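Local structure of putative extracellular solute-binding protein (Bordetella bronchiseptica, 4P56) at residues 55-60 with 252-257; 118-123 with 330-335; 130-135 with 321-326. The protein binds mandelate and is probably the periplasmic solute receptor of a TRAP transporter, delivering its ligand to the membrane components for uptake. One frame throughout, in Å; residues are numbered along the deposited sequence.

Contact 1 of 3, residues 55-60 with 252-257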
ATOM      1  N   LYS A  55       3.429   4.125  25.904  1.00 13.25           N
ATOM      2  CA  LYS A  55       4.260   3.497  26.913  1.00 13.52           C
ATOM      3  C   LYS A  55       5.703   4.012  26.918  1.00 16.73           C
ATOM      4  O   LYS A  55       6.286   4.178  27.976  1.00 13.42           O
ATOM      5  CB  LYS A  55       4.251   1.986  26.740  1.00 13.57           C
ATOM      6  CG  LYS A  55       2.878   1.367  26.951  1.00 16.82           C
ATOM      7  CD  LYS A  55       2.875  -0.115  26.539  1.00 14.64           C
ATOM      8  CE  LYS A  55       1.436  -0.644  26.343  1.00 25.36           C
ATOM      9  NZ  LYS A  55       1.391  -2.049  25.795  1.00 15.17           N
ATOM     10  N   ALA A  56       6.279   4.233  25.740  1.00 13.61           N
ATOM     11  CA  ALA A  56       7.664   4.680  25.634  1.00 16.36           C
ATOM     12  C   ALA A  56       7.891   6.158  26.009  1.00 17.14           C
ATOM     13  O   ALA A  56       9.040   6.580  26.145  1.00 17.36           O
ATOM     14  CB  ALA A  56       8.180   4.421  24.220  1.00 14.71           C
ATOM     15  N   THR A  57       6.824   6.942  26.157  1.00 12.46           N
ATOM     16  CA  THR A  57       6.950   8.374  26.500  1.00 14.46           C
ATOM     17  C   THR A  57       6.247   8.655  27.837  1.00 13.72           C
ATOM     18  O   THR A  57       5.949   9.799  28.194  1.00 14.22           O
ATOM     19  CB  THR A  57       6.315   9.289  25.443  1.00 15.65           C
ATOM     20  OG1 THR A  57       4.913   9.023  25.346  1.00 17.72           O
ATOM     21  CG2 THR A  57       6.986   9.107  24.104  1.00 12.08           C
ATOM     22  N   ASP A  58       6.006   7.584  28.572  1.00 17.22           N
ATOM     23  CA  ASP A  58       5.300   7.631  29.865  1.00 17.90           C
ATOM     24  C   ASP A  58       4.000   8.422  29.795  1.00 17.25           C
ATOM     25  O   ASP A  58       3.708   9.209  30.683  1.00 17.69           O
ATOM     26  CB  ASP A  58       6.168   8.210  30.966  1.00 25.47           C
ATOM     27  CG  ASP A  58       5.454   8.164  32.353  1.00 31.27           C
ATOM     28  OD1 ASP A  58       4.699   7.179  32.619  1.00 20.41           O
ATOM     29  OD2 ASP A  58       5.617   9.121  33.150  1.00 26.76           O
ATOM     30  N   GLY A  59       3.228   8.222  28.728  1.00 16.99           N
ATOM     31  CA  GLY A  59       1.963   8.913  28.573  1.00 17.23           C
ATOM     32  C   GLY A  59       2.086  10.323  28.058  1.00 18.95           C
ATOM     33  O   GLY A  59       1.094  10.993  27.834  1.00 19.73           O
ATOM     34  N   ARG A  60       3.301  10.796  27.841  1.00 15.33           N
ATOM     35  CA  ARG A  60       3.455  12.189  27.422  1.00 18.65           C
ATOM     36  C   ARG A  60       2.994  12.426  25.989  1.00 16.70           C
ATOM     37  O   ARG A  60       2.662  13.566  25.612  1.00 22.27           O
ATOM     38  CB  ARG A  60       4.907  12.618  27.570  1.00 17.72           C
ATOM     39  CG  ARG A  60       5.305  12.870  28.995  1.00 16.61           C
ATOM     40  CD  ARG A  60       6.689  13.441  29.063  1.00 18.33           C
ATOM     41  NE  ARG A  60       7.634  12.618  28.330  1.00 17.14           N
ATOM     42  CZ  ARG A  60       8.348  11.629  28.865  1.00 21.46           C
ATOM     43  NH1 ARG A  60       8.231  11.330  30.152  1.00 19.22           N
ATOM     44  NH2 ARG A  60       9.185  10.928  28.105  1.00 17.88           N
ATOM     45  N   LYS A 252      12.429  17.140  22.765  1.00 21.79           N
ATOM     46  CA  LYS A 252      13.447  16.507  21.944  1.00 24.22           C
ATOM     47  C   LYS A 252      13.536  15.007  22.205  1.00 21.87           C
ATOM     48  O   LYS A 252      13.692  14.239  21.259  1.00 20.30           O
ATOM     49  CB  LYS A 252      14.819  17.127  22.181  1.00 21.94           C
ATOM     50  CG  LYS A 252      15.954  16.388  21.450  1.00 26.56           C
ATOM     51  CD  LYS A 252      15.781  16.464  19.946  1.00 31.89           C
ATOM     52  CE  LYS A 252      17.040  15.998  19.214  1.00 44.09           C
ATOM     53  NZ  LYS A 252      16.771  15.615  17.797  1.00 41.63           N
ATOM     54  N   GLN A 253      13.457  14.596  23.474  1.00 17.76           N
ATOM     55  CA  GLN A 253      13.584  13.183  23.804  1.00 17.38           C
ATOM     56  C   GLN A 253      12.432  12.412  23.174  1.00 15.66           C
ATOM     57  O   GLN A 253      12.610  11.315  22.679  1.00 17.98           O
ATOM     58  CB  GLN A 253      13.575  12.971  25.324  1.00 18.52           C
ATOM     59  CG  GLN A 253      13.501  11.516  25.766  1.00 25.21           C
ATOM     60  CD  GLN A 253      13.283  11.341  27.275  1.00 32.61           C
ATOM     61  OE1 GLN A 253      12.789  12.231  27.962  1.00 32.00           O
ATOM     62  NE2 GLN A 253      13.640  10.170  27.779  1.00 40.97           N
ATOM     63  N   ASP A 254      11.246  13.001  23.204  1.00 16.12           N
ATOM     64  CA  ASP A 254      10.053  12.318  22.729  1.00 13.70           C
ATOM     65  C   ASP A 254       9.983  12.337  21.194  1.00 15.53           C
ATOM     66  O   ASP A 254       9.501  11.390  20.563  1.00 13.44           O
ATOM     67  CB  ASP A 254       8.789  12.903  23.376  1.00 15.47           C
ATOM     68  CG  ASP A 254       8.605  12.442  24.840  1.00 14.88           C
ATOM     69  OD1 ASP A 254       9.268  11.485  25.276  1.00 17.20           O
ATOM     70  OD2 ASP A 254       7.748  12.998  25.541  1.00 20.82           O
ATOM     71  N   GLN A 255      10.509  13.397  20.588  1.00 15.38           N
ATOM     72  CA  GLN A 255      10.681  13.415  19.138  1.00 13.25           C
ATOM     73  C   GLN A 255      11.579  12.249  18.723  1.00 14.58           C
ATOM     74  O   GLN A 255      11.237  11.492  17.824  1.00 14.85           O
ATOM     75  CB  GLN A 255      11.292  14.742  18.683  1.00 16.12           C
ATOM     76  CG  GLN A 255      10.355  15.944  18.794  1.00 15.66           C
ATOM     77  CD  GLN A 255      11.069  17.255  18.464  1.00 22.90           C
ATOM     78  OE1 GLN A 255      12.208  17.245  18.028  1.00 21.98           O
ATOM     79  NE2 GLN A 255      10.392  18.374  18.661  1.00 33.71           N
ATOM     80  N   ASP A 256      12.706  12.095  19.407  1.00 13.81           N
ATOM     81  CA  ASP A 256      13.647  11.004  19.111  1.00 14.19           C
ATOM     82  C   ASP A 256      12.985   9.646  19.286  1.00 13.25           C
ATOM     83  O   ASP A 256      13.162   8.750  18.456  1.00 12.93           O
ATOM     84  CB  ASP A 256      14.862  11.073  20.027  1.00 16.17           C
ATOM     85  CG  ASP A 256      15.823  12.173  19.648  1.00 23.42           C
ATOM     86  OD1 ASP A 256      15.664  12.779  18.562  1.00 24.52           O
ATOM     87  OD2 ASP A 256      16.751  12.420  20.453  1.00 24.62           O
ATOM     88  N   THR A 257      12.209   9.508  20.352  1.00 13.01           N
ATOM     89  CA  THR A 257      11.466   8.272  20.600  1.00 12.35           C
ATOM     90  C   THR A 257      10.450   7.977  19.492  1.00 12.91           C
ATOM     91  O   THR A 257      10.405   6.866  18.971  1.00 10.80           O
ATOM     92  CB  THR A 257      10.763   8.306  21.992  1.00 14.46           C
ATOM     93  OG1 THR A 257      11.765   8.330  22.992  1.00 15.29           O
ATOM     94  CG2 THR A 257       9.873   7.082  22.204  1.00 17.25           C
TER
HETATM   95  O   HOH W   1      10.816   9.320  25.297  1.00 21.24           O
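R60 and D254 hold the two segments together with a bidentate salt bridge, side-on through NE and NH2. R60 NE donates to D254 OD2 at 2.8 Å and R60 NH2 to D254 OD1 at 2.9 Å, both nearly straight and both received on syn lone pairs. Guanidinium and carboxylate lie only 6° from coplanar, so each fixes the rotation of the other. A bend at chi3 (-53°) turns the R60 guanidinium across the end of the aspartate, while T57 O sits over one face of the R60 guanidinium. D254 is itself buried, and T57 CG2 packs its methyl against the carboxylate, 3.5 Å from D254 OD1. The same methyl and A56 CB meet T257 CG2, A56 CB at 3.7 Å. T57 OG1 turns back into its own chain, bonding to I53 O and V61 N. The looser side is wet. One water donates to D254 OD1 (2.7 Å), bonds T257 OG1, and reaches A56 O only weakly; beside it the exposed Q253 brings OE1 no nearer than 3.8 Å to R60 NH2. The backbone turn that presents R60 is closed by R60 N to T57 O (2.9 Å). A bidentate arginine-aspartate salt bridge thus ties the first turns of helix 252-260 to the C-terminus of helix 40-56 and the type I' turn, T57 to R60, that follows it.

Contact 2 of 3, residues 118-123 with 330-335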
ATOM      1  N   SER A 118       7.713  -3.999   2.873  1.00 13.85           N
ATOM      2  CA  SER A 118       7.636  -2.800   3.697  1.00  9.50           C
ATOM      3  C   SER A 118       9.022  -2.405   4.192  1.00 13.75           C
ATOM      4  O   SER A 118       9.433  -1.253   4.102  1.00  9.32           O
ATOM      5  CB  SER A 118       6.744  -3.031   4.928  1.00 10.00           C
ATOM      6  OG  SER A 118       5.393  -3.247   4.566  1.00 10.97           O
ATOM      7  N   ILE A 119       9.734  -3.367   4.757  1.00 10.58           N
ATOM      8  CA  ILE A 119      11.044  -3.082   5.323  1.00 10.13           C
ATOM      9  C   ILE A 119      11.982  -2.611   4.226  1.00  9.41           C
ATOM     10  O   ILE A 119      12.662  -1.608   4.385  1.00 11.84           O
ATOM     11  CB  ILE A 119      11.630  -4.305   6.033  1.00 12.28           C
ATOM     12  CG1 ILE A 119      10.854  -4.546   7.318  1.00 13.09           C
ATOM     13  CG2 ILE A 119      13.104  -4.072   6.359  1.00 12.82           C
ATOM     14  CD1 ILE A 119      11.024  -5.912   7.866  1.00 13.84           C
ATOM     15  N   ALA A 120      12.006  -3.325   3.109  1.00  9.60           N
ATOM     16  CA  ALA A 120      12.916  -2.976   2.026  1.00 10.17           C
ATOM     17  C   ALA A 120      12.508  -1.656   1.387  1.00  9.53           C
ATOM     18  O   ALA A 120      13.362  -0.837   1.026  1.00  9.70           O
ATOM     19  CB  ALA A 120      12.974  -4.112   0.981  1.00 10.24           C
ATOM     20  N   ALA A 121      11.211  -1.402   1.284  1.00  9.55           N
ATOM     21  CA  ALA A 121      10.762  -0.132   0.701  1.00  8.95           C
ATOM     22  C   ALA A 121      11.189   1.050   1.553  1.00  8.88           C
ATOM     23  O   ALA A 121      11.718   2.031   1.039  1.00  9.03           O
ATOM     24  CB  ALA A 121       9.262  -0.113   0.511  1.00  8.65           C
ATOM     25  N   TRP A 122      10.924   0.986   2.852  1.00  8.72           N
ATOM     26  CA  TRP A 122      11.337   2.067   3.740  1.00  8.72           C
ATOM     27  C   TRP A 122      12.850   2.238   3.758  1.00  9.07           C
ATOM     28  O   TRP A 122      13.348   3.354   3.691  1.00  9.20           O
ATOM     29  CB  TRP A 122      10.830   1.880   5.177  1.00  8.59           C
ATOM     30  CG  TRP A 122      11.526   2.856   6.067  1.00  8.71           C
ATOM     31  CD1 TRP A 122      12.493   2.593   6.980  1.00 10.18           C
ATOM     32  CD2 TRP A 122      11.354   4.283   6.052  1.00  8.72           C
ATOM     33  NE1 TRP A 122      12.932   3.773   7.548  1.00  9.03           N
ATOM     34  CE2 TRP A 122      12.246   4.822   6.990  1.00  8.92           C
ATOM     35  CE3 TRP A 122      10.521   5.152   5.321  1.00  8.65           C
ATOM     36  CZ2 TRP A 122      12.336   6.197   7.234  1.00  9.07           C
ATOM     37  CZ3 TRP A 122      10.613   6.508   5.539  1.00  8.83           C
ATOM     38  CH2 TRP A 122      11.507   7.031   6.499  1.00 13.30           C
ATOM     39  N   ASP A 123      13.587   1.153   3.900  1.00  9.32           N
ATOM     40  CA  ASP A 123      15.033   1.271   4.029  1.00 11.81           C
ATOM     41  C   ASP A 123      15.569   1.959   2.769  1.00 10.65           C
ATOM     42  O   ASP A 123      16.463   2.805   2.839  1.00 10.28           O
ATOM     43  CB  ASP A 123      15.699  -0.097   4.233  1.00 11.45           C
ATOM     44  CG  ASP A 123      15.569  -0.627   5.674  1.00 21.21           C
ATOM     45  OD1 ASP A 123      15.197   0.144   6.577  1.00 17.82           O
ATOM     46  OD2 ASP A 123      15.859  -1.828   5.918  1.00 19.06           O
ATOM     47  N   ALA A 330      18.851  -1.463  -6.999  1.00 12.79           N
ATOM     48  CA  ALA A 330      19.697  -2.593  -6.667  1.00 13.82           C
ATOM     49  C   ALA A 330      19.643  -2.891  -5.167  1.00 14.12           C
ATOM     50  O   ALA A 330      19.627  -4.037  -4.744  1.00 15.19           O
ATOM     51  CB  ALA A 330      21.129  -2.306  -7.112  1.00 14.15           C
ATOM     52  N   SER A 331      19.605  -1.841  -4.363  1.00 13.45           N
ATOM     53  CA  SER A 331      19.563  -2.005  -2.932  1.00 17.36           C
ATOM     54  C   SER A 331      18.246  -2.653  -2.494  1.00 19.78           C
ATOM     55  O   SER A 331      18.222  -3.592  -1.688  1.00 15.47           O
ATOM     56  CB  SER A 331      19.697  -0.631  -2.285  1.00 15.80           C
ATOM     57  OG  SER A 331      19.751  -0.740  -0.874  1.00 14.43           O
ATOM     58  N   PHE A 332      17.147  -2.124  -3.016  1.00 13.63           N
ATOM     59  CA  PHE A 332      15.842  -2.684  -2.706  1.00 14.14           C
ATOM     60  C   PHE A 332      15.788  -4.173  -3.086  1.00 15.14           C
ATOM     61  O   PHE A 332      15.296  -4.974  -2.321  1.00 16.12           O
ATOM     62  CB  PHE A 332      14.736  -1.934  -3.410  1.00 13.61           C
ATOM     63  CG  PHE A 332      13.398  -2.622  -3.337  1.00 14.45           C
ATOM     64  CD1 PHE A 332      12.593  -2.513  -2.198  1.00 15.10           C
ATOM     65  CD2 PHE A 332      12.922  -3.347  -4.421  1.00 14.91           C
ATOM     66  CE1 PHE A 332      11.354  -3.136  -2.140  1.00 16.12           C
ATOM     67  CE2 PHE A 332      11.670  -3.977  -4.362  1.00 15.97           C
ATOM     68  CZ  PHE A 332      10.890  -3.863  -3.227  1.00 16.53           C
ATOM     69  N   ARG A 333      16.274  -4.523  -4.274  1.00 15.13           N
ATOM     70  CA  ARG A 333      16.160  -5.904  -4.758  1.00 16.37           C
ATOM     71  C   ARG A 333      16.979  -6.836  -3.934  1.00 20.25           C
ATOM     72  O   ARG A 333      16.560  -7.976  -3.679  1.00 19.77           O
ATOM     73  CB  ARG A 333      16.564  -6.020  -6.229  1.00 16.49           C
ATOM     74  CG  ARG A 333      15.491  -5.420  -7.097  1.00 16.04           C
ATOM     75  CD  ARG A 333      15.887  -5.243  -8.538  1.00 19.64           C
ATOM     76  NE  ARG A 333      14.667  -4.909  -9.237  1.00 29.59           N
ATOM     77  CZ  ARG A 333      14.587  -4.516 -10.499  1.00 38.01           C
ATOM     78  NH1 ARG A 333      15.691  -4.385 -11.238  1.00 34.74           N
ATOM     79  NH2 ARG A 333      13.384  -4.250 -11.003  1.00 29.58           N
ATOM     80  N   ALA A 334      18.164  -6.380  -3.538  1.00 17.37           N
ATOM     81  CA  ALA A 334      19.047  -7.235  -2.760  1.00 18.90           C
ATOM     82  C   ALA A 334      18.420  -7.460  -1.401  1.00 19.54           C
ATOM     83  O   ALA A 334      18.404  -8.574  -0.877  1.00 21.19           O
ATOM     84  CB  ALA A 334      20.396  -6.598  -2.603  1.00 18.85           C
ATOM     85  N   GLU A 335      17.861  -6.401  -0.844  1.00 18.49           N
ATOM     86  CA  GLU A 335      17.328  -6.489   0.509  1.00 19.36           C
ATOM     87  C   GLU A 335      16.047  -7.338   0.584  1.00 20.09           C
ATOM     88  O   GLU A 335      15.877  -8.141   1.510  1.00 21.69           O
ATOM     89  CB  GLU A 335      17.082  -5.095   1.066  1.00 18.40           C
ATOM     90  CG  GLU A 335      16.528  -5.126   2.482  1.00 19.64           C
ATOM     91  CD  GLU A 335      16.389  -3.744   3.085  1.00 23.77           C
ATOM     92  OE1 GLU A 335      16.767  -2.753   2.410  1.00 23.27           O
ATOM     93  OE2 GLU A 335      15.914  -3.661   4.236  1.00 23.26           O
TER
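A120 packs against F332 and E335 where helices 114-129 and 325-340 run as an antiparallel pair, the axes of segments 118-123 and 330-335 approaching to 9.0 Å at 155°. The apolar part centres on the small A120, which lets the backbones come close: A120 CB lies 3.6 Å from F332 CD1, at a slant to the ring. With CG anti to the backbone N (chi1 169°), the phenyl swings toward helix 114-129 and turns its edge to the backbone between A120 and A121, F332 CE1 standing 3.8 Å from A121 N. The ring also makes an edge-to-face contact with F104, which extends the buried layer beyond the two helices. The aliphatic part of E335 completes this packing, its extended chain laid across A120 with E335 CG 4.0 Å from A120 CB; beyond it the carboxyl carbon, E335 CD, lies over A120 CA at 3.7 Å. I119 adds its CG2 branch beside the carboxylate.

The polar part is an acid pair. D123 and E335 cross at about a right angle, their carboxylates 23° from coplanar. R264 of helix 263-285 forms a salt bridge with D123 and a long, weak ion pair with E335, which would ease the crowding of negative charge. The spacing suggests that one of the two acids probably carries a proton: D123 OD2 and E335 OE2 are 2.5 Å apart.

Contact 3 of 3, residues 130-135 with 321-326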
ATOM      1  N   LEU A 130      14.735  10.352   0.182  1.00 10.63           N
ATOM      2  CA  LEU A 130      14.153  11.391   1.027  1.00 12.19           C
ATOM      3  C   LEU A 130      14.442  12.795   0.497  1.00 12.49           C
ATOM      4  O   LEU A 130      13.600  13.690   0.627  1.00 12.69           O
ATOM      5  CB  LEU A 130      14.678  11.297   2.461  1.00 15.63           C
ATOM      6  CG  LEU A 130      14.223  10.111   3.322  1.00 14.49           C
ATOM      7  CD1 LEU A 130      14.816  10.267   4.676  1.00 10.97           C
ATOM      8  CD2 LEU A 130      12.712  10.010   3.440  1.00 18.69           C
ATOM      9  N   LYS A 131      15.645  13.005  -0.054  1.00 11.20           N
ATOM     10  CA  LYS A 131      16.056  14.324  -0.526  1.00 11.87           C
ATOM     11  C   LYS A 131      15.224  14.907  -1.668  1.00 11.69           C
ATOM     12  O   LYS A 131      15.231  16.119  -1.873  1.00 12.18           O
ATOM     13  CB  LYS A 131      17.553  14.341  -0.901  1.00 16.44           C
ATOM     14  CG  LYS A 131      17.948  13.374  -2.008  1.00 25.77           C
ATOM     15  CD  LYS A 131      19.456  13.426  -2.239  1.00 32.51           C
ATOM     16  CE  LYS A 131      19.847  12.878  -3.591  1.00 35.19           C
ATOM     17  NZ  LYS A 131      21.333  12.976  -3.792  1.00 42.99           N
ATOM     18  N   ALA A 132      14.483  14.053  -2.365  1.00 12.24           N
ATOM     19  CA  ALA A 132      13.616  14.482  -3.464  1.00 13.59           C
ATOM     20  C   ALA A 132      12.334  15.230  -3.012  1.00 15.84           C
ATOM     21  O   ALA A 132      11.632  15.840  -3.841  1.00 14.47           O
ATOM     22  CB  ALA A 132      13.249  13.275  -4.279  1.00 13.73           C
ATOM     23  N   ASP A 133      12.017  15.134  -1.722  1.00 11.47           N
ATOM     24  CA  ASP A 133      10.962  15.934  -1.072  1.00 15.00           C
ATOM     25  C   ASP A 133       9.559  15.621  -1.610  1.00  9.92           C
ATOM     26  O   ASP A 133       8.708  16.509  -1.677  1.00 12.96           O
ATOM     27  CB  ASP A 133      11.269  17.439  -1.254  1.00 13.45           C
ATOM     28  CG  ASP A 133      10.593  18.324  -0.232  1.00 21.93           C
ATOM     29  OD1 ASP A 133      10.246  17.819   0.871  1.00 16.14           O
ATOM     30  OD2 ASP A 133      10.453  19.550  -0.539  1.00 17.67           O
ATOM     31  N   GLU A 134       9.288  14.365  -1.951  1.00  8.88           N
ATOM     32  CA  GLU A 134       7.944  14.015  -2.423  1.00  8.41           C
ATOM     33  C   GLU A 134       6.856  14.287  -1.377  1.00  8.16           C
ATOM     34  O   GLU A 134       5.712  14.553  -1.755  1.00  9.41           O
ATOM     35  CB  GLU A 134       7.876  12.556  -2.830  1.00  7.94           C
ATOM     36  CG  GLU A 134       8.705  12.199  -4.038  1.00  8.27           C
ATOM     37  CD  GLU A 134       8.412  10.822  -4.538  1.00  7.89           C
ATOM     38  OE1 GLU A 134       8.285   9.864  -3.703  1.00  7.47           O
ATOM     39  OE2 GLU A 134       8.269  10.700  -5.792  1.00  9.28           O
ATOM     40  N   HIS A 135       7.193  14.191  -0.084  1.00 12.62           N
ATOM     41  CA  HIS A 135       6.213  14.385   1.005  1.00 13.99           C
ATOM     42  C   HIS A 135       6.277  15.818   1.551  1.00  9.72           C
ATOM     43  O   HIS A 135       6.197  16.042   2.757  1.00 12.80           O
ATOM     44  CB  HIS A 135       6.457  13.364   2.142  1.00 11.12           C
ATOM     45  CG  HIS A 135       6.241  11.947   1.719  1.00  7.38           C
ATOM     46  ND1 HIS A 135       7.138  11.254   0.940  1.00  9.23           N
ATOM     47  CD2 HIS A 135       5.197  11.127   1.930  1.00  7.47           C
ATOM     48  CE1 HIS A 135       6.643  10.051   0.680  1.00 12.63           C
ATOM     49  NE2 HIS A 135       5.466   9.963   1.261  1.00  7.24           N
ATOM     50  N   LYS A 321      14.656  13.411 -10.508  1.00  9.41           N
ATOM     51  CA  LYS A 321      14.594  13.882  -9.148  1.00  9.25           C
ATOM     52  C   LYS A 321      15.964  13.973  -8.501  1.00 11.18           C
ATOM     53  O   LYS A 321      16.066  14.295  -7.307  1.00  9.89           O
ATOM     54  CB  LYS A 321      13.707  12.976  -8.283  1.00  9.03           C
ATOM     55  CG  LYS A 321      12.233  13.076  -8.602  1.00  9.08           C
ATOM     56  CD  LYS A 321      11.655  14.442  -8.228  1.00 10.64           C
ATOM     57  CE  LYS A 321      10.120  14.423  -8.326  1.00 10.18           C
ATOM     58  NZ  LYS A 321       9.455  15.702  -7.975  1.00 10.44           N
ATOM     59  N   GLY A 322      17.018  13.663  -9.242  1.00  9.62           N
ATOM     60  CA  GLY A 322      18.351  13.859  -8.713  1.00  9.97           C
ATOM     61  C   GLY A 322      18.814  12.754  -7.779  1.00 10.51           C
ATOM     62  O   GLY A 322      19.748  12.934  -7.015  1.00 10.57           O
ATOM     63  N   ILE A 323      18.188  11.595  -7.845  1.00 10.03           N
ATOM     64  CA  ILE A 323      18.627  10.495  -6.974  1.00 13.58           C
ATOM     65  C   ILE A 323      19.357   9.423  -7.757  1.00 13.47           C
ATOM     66  O   ILE A 323      19.295   9.398  -9.002  1.00 15.24           O
ATOM     67  CB  ILE A 323      17.462   9.874  -6.215  1.00 23.66           C
ATOM     68  CG1 ILE A 323      16.584   9.089  -7.158  1.00 29.05           C
ATOM     69  CG2 ILE A 323      16.669  10.912  -5.422  1.00 24.99           C
ATOM     70  CD1 ILE A 323      16.846   7.647  -7.005  1.00 33.69           C
ATOM     71  N   ASP A 324      20.062   8.550  -7.029  1.00 15.76           N
ATOM     72  CA  ASP A 324      20.760   7.405  -7.621  1.00 19.21           C
ATOM     73  C   ASP A 324      19.817   6.207  -7.864  1.00 15.46           C
ATOM     74  O   ASP A 324      19.659   5.321  -7.024  1.00 17.87           O
ATOM     75  CB  ASP A 324      21.935   6.964  -6.748  1.00 17.95           C
ATOM     76  CG  ASP A 324      22.874   5.993  -7.479  1.00 18.33           C
ATOM     77  OD1 ASP A 324      22.468   5.388  -8.500  1.00 19.46           O
ATOM     78  OD2 ASP A 324      24.009   5.818  -7.007  1.00 21.30           O
ATOM     79  N   GLY A 325      19.209   6.215  -9.031  1.00 10.45           N
ATOM     80  CA  GLY A 325      18.171   5.263  -9.385  1.00 10.66           C
ATOM     81  C   GLY A 325      18.702   3.845  -9.329  1.00 10.81           C
ATOM     82  O   GLY A 325      18.120   3.013  -8.645  1.00 10.85           O
ATOM     83  N   PRO A 326      19.788   3.563 -10.071  1.00 11.18           N
ATOM     84  CA  PRO A 326      20.326   2.203 -10.119  1.00 11.76           C
ATOM     85  C   PRO A 326      20.738   1.701  -8.752  1.00 11.75           C
ATOM     86  O   PRO A 326      20.504   0.531  -8.486  1.00 13.23           O
ATOM     87  CB  PRO A 326      21.518   2.329 -11.094  1.00 12.45           C
ATOM     88  CG  PRO A 326      21.031   3.364 -12.069  1.00 12.44           C
ATOM     89  CD  PRO A 326      20.277   4.378 -11.200  1.00 11.53           C
TER
HETATM   90  O   HOH W   2       9.485  16.209  -5.251  1.00 11.64           O
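A132 and K321 meet through their beta carbons, A132 CB lying 4.0 Å from K321 CB, and this pair opens the apolar part of the contact. I323 continues it: its CG2 branch stands 4.3 Å from A132 CB and 4.2 Å from K131 CE, so one methyl touches both the alanine and the far end of the lysine chain. I323 is buried, backed by L129 of helix 114-129 and A318 of helix 310-320, whereas A132 and K321 both also rest on the loop residue L101. K131 CG sits between its own backbone N and carbonyl carbon (chi1 60°), from where the extended chain runs alongside 322-323. It lays a methylene against a carbonyl, K131 CE 3.4 Å from G322 O, with K131 NZ a little farther from that oxygen at 3.6 Å.

The polar link is made by K321, which bends at chi2 (-68°), sending its ammonium back toward the 130-135 loop. There a water bridges the segments, accepting from K321 NZ at 2.8 Å and donating to A132 O at 2.6 Å. E134 OE2, 5.6 Å from K321 NZ, may feel some attraction, though the charged atoms do not touch; E134 OE1 is hydrogen-bonded to Y125 OH and OE2 to L101 N.

Backbone turns shape both partners. G322, at positive phi, ends helix 310-320 in a Schellman motif, and D324 then takes the N-cap of helix 325-340, its OD1 accepting from A327 N. The facing 130-132 is a 3-10 turn that follows helix 114-129. Methyl and methylene packing, with a single water joining the polar groups, implies a surface seam that relies on shape and hydration, with the lysine charges probably kept largely at the solvent boundary.

How the contacts relate
Along the chain the segments run 55-60, 118-123, 130-135, 252-257, 321-326 and 330-335, so contact 1 interlocks with the other two, while contact 3 lies wholly within the span bridged by contact 2. Contacts 2 and 3 have centres 15 Å apart and lie along the same two elements: helix 114-129 with the loop after it, and helix 325-340 with the turn before it. Together they fasten the C-terminal helix to the body of the protein. Contact 1 stands apart, its centre 28 Å from contact 2 and 30 Å from contact 3, joining helices 40-56 and 252-260. Bound mandelate lies about 13 Å from the A121 side chain of contact 2.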